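Local coordinates for protein TetR family transcriptional regulator (Mycobacterium smegmatis, PDB 5XS9) that probably represses transcription of biotin-related genes by binding operator DNA as a dimer through its N-terminal helix-turn-helix domain, at residues 19-24 against 92-97. Numbering follows the deposited sequence.
Sequences HGIADL and GAELVS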
loop_
_atom_site.group_PDB
_atom_site.type_symbol
_atom_site.label_atom_id
_atom_site.label_comp_id
_atom_site.label_asym_id
_atom_site.label_seq_id
_atom_site.Cartn_x
_atom_site.Cartn_y
_atom_site.Cartn_z
ATOM N N HIS A 19 14.531 -11.893 8.800
ATOM C CA HIS A 19 14.195 -11.095 9.966
ATOM C C HIS A 19 13.247 -9.967 9.759
ATOM O O HIS A 19 12.858 -9.367 10.735
ATOM C CB HIS A 19 15.492 -10.529 10.583
ATOM C CG HIS A 19 16.432 -11.590 11.042
ATOM N ND1 HIS A 19 16.106 -12.479 12.042
ATOM C CD2 HIS A 19 17.663 -11.943 10.605
ATOM C CE1 HIS A 19 17.102 -13.325 12.214
ATOM N NE2 HIS A 19 18.050 -13.031 11.344
ATOM N N GLY A 20 12.906 -9.625 8.513
ATOM C CA GLY A 20 11.978 -8.569 8.268
ATOM C C GLY A 20 12.626 -7.231 8.006
ATOM O O GLY A 20 13.780 -6.984 8.326
ATOM N N ILE A 21 11.833 -6.354 7.437
ATOM C CA ILE A 21 12.343 -5.060 6.988
ATOM C C ILE A 21 12.885 -4.201 8.124
ATOM O O ILE A 21 13.894 -3.492 7.938
ATOM C CB ILE A 21 11.289 -4.307 6.173
ATOM C CG1 ILE A 21 11.924 -3.148 5.402
ATOM C CG2 ILE A 21 10.079 -3.905 7.062
ATOM C CD1 ILE A 21 10.958 -2.423 4.482
ATOM N N ALA A 22 12.288 -4.294 9.313
ATOM C CA ALA A 22 12.770 -3.461 10.431
ATOM C C ALA A 22 14.244 -3.785 10.851
ATOM O O ALA A 22 14.995 -2.900 11.216
ATOM C CB ALA A 22 11.795 -3.549 11.623
ATOM N N ASP A 23 14.651 -5.039 10.714
ATOM C CA ASP A 23 15.993 -5.489 11.041
ATOM C C ASP A 23 17.006 -5.260 9.944
ATOM O O ASP A 23 18.162 -5.511 10.164
ATOM C CB ASP A 23 15.968 -6.995 11.340
ATOM C CG ASP A 23 15.510 -7.308 12.760
ATOM O OD1 ASP A 23 15.748 -8.446 13.212
ATOM O OD2 ASP A 23 14.946 -6.406 13.416
ATOM N N LEU A 24 16.588 -4.845 8.745
ATOM C CA LEU A 24 17.540 -4.522 7.687
ATOM C C LEU A 24 18.050 -3.110 7.873
ATOM O O LEU A 24 17.438 -2.164 7.401
ATOM C CB LEU A 24 16.933 -4.634 6.317
ATOM C CG LEU A 24 17.829 -4.297 5.143
ATOM C CD1 LEU A 24 19.093 -5.151 5.144
ATOM C CD2 LEU A 24 17.019 -4.539 3.891
ATOM N N GLY A 92 8.392 -7.714 1.228
ATOM C CA GLY A 92 8.834 -7.288 -0.118
ATOM C C GLY A 92 7.959 -6.209 -0.741
ATOM O O GLY A 92 8.479 -5.253 -1.310
ATOM N N ALA A 93 6.633 -6.342 -0.594
ATOM C CA ALA A 93 5.787 -5.350 -1.122
ATOM C C ALA A 93 6.010 -4.008 -0.412
ATOM O O ALA A 93 6.021 -2.994 -1.057
ATOM C CB ALA A 93 4.316 -5.788 -1.086
ATOM N N GLU A 94 6.176 -4.017 0.899
ATOM C CA GLU A 94 6.424 -2.777 1.660
ATOM C C GLU A 94 7.751 -2.132 1.263
ATOM O O GLU A 94 7.865 -0.917 1.158
ATOM C CB GLU A 94 6.474 -3.069 3.167
ATOM C CG GLU A 94 6.611 -1.836 4.015
ATOM C CD GLU A 94 6.813 -2.170 5.515
ATOM O OE1 GLU A 94 6.422 -3.273 5.937
ATOM O OE2 GLU A 94 7.393 -1.338 6.250
ATOM N N LEU A 95 8.749 -2.959 1.076
ATOM C CA LEU A 95 10.094 -2.471 0.760
ATOM C C LEU A 95 10.059 -1.862 -0.645
ATOM O O LEU A 95 10.575 -0.759 -0.844
ATOM C CB LEU A 95 11.103 -3.626 0.851
ATOM C CG LEU A 95 12.607 -3.253 0.810
ATOM C CD1 LEU A 95 13.457 -4.252 1.517
ATOM C CD2 LEU A 95 12.999 -3.173 -0.645
ATOM N N VAL A 96 9.427 -2.534 -1.611
ATOM C CA VAL A 96 9.300 -1.967 -3.000
ATOM C C VAL A 96 8.443 -0.718 -3.032
ATOM O O VAL A 96 8.818 0.256 -3.713
ATOM C CB VAL A 96 8.876 -2.978 -4.028
ATOM C CG1 VAL A 96 8.637 -2.335 -5.356
ATOM C CG2 VAL A 96 9.978 -4.062 -4.102
ATOM N N SER A 97 7.356 -0.692 -2.237
ATOM C CA SER A 97 6.561 0.566 -2.073
ATOM C C SER A 97 7.369 1.731 -1.634
ATOM O O SER A 97 7.217 2.808 -2.207
ATOM C CB SER A 97 5.364 0.452 -1.147
ATOM O OG SER A 97 4.575 -0.615 -1.630
#
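Ile21 carries most of this meeting between the DNA-binding and the C-terminal domain, and its two branches divide the work. The longer one, with CG1 anti to the backbone N (chi1 -165°) and the chain extended beyond it, reaches toward helix 92-101 and crosses the Leu95 side chain obliquely; Ile21 CD1 lies against CA and CB of Leu95, 3.8 Å from Leu95 CB. The other branch, Ile21 CG2, lies over a face of the Glu94 carboxylate, nearly equidistant from its oxygens, 3.8 Å from Glu94 OE2. CG anti to the backbone N and an extended chain beyond it carry that carboxylate out to the methyl, and the contact is van der Waals in kind. Leu24 adds a looser touch, its CD2 4.3 Å from Leu95 CD1. No hydrogen bond crosses between the two segments. The example illustrates a division of labour: the side chains meet by van der Waals contact, while just before the helix Asp91 OD2 accepts a hydrogen bond from Ile21 N, a polar tie supplied by the backbone of the same residue. On the loop side, the turn is held by Leu24 N bonding to Ile21 O at 3.1 Å, while on the helix Ser97 OG and Ser97 N grip Ala93 O from opposite faces of its plane. Leu95 sits among Leu16 of helix 5-19 and Leu51, Val54 and Ala55 of helix 47-58, whereas Ala93 and Ser97 pack against helix 129-155, so helix 92-101 lies between the DNA-binding helices and the C-terminal bundle of this TetR-family fold.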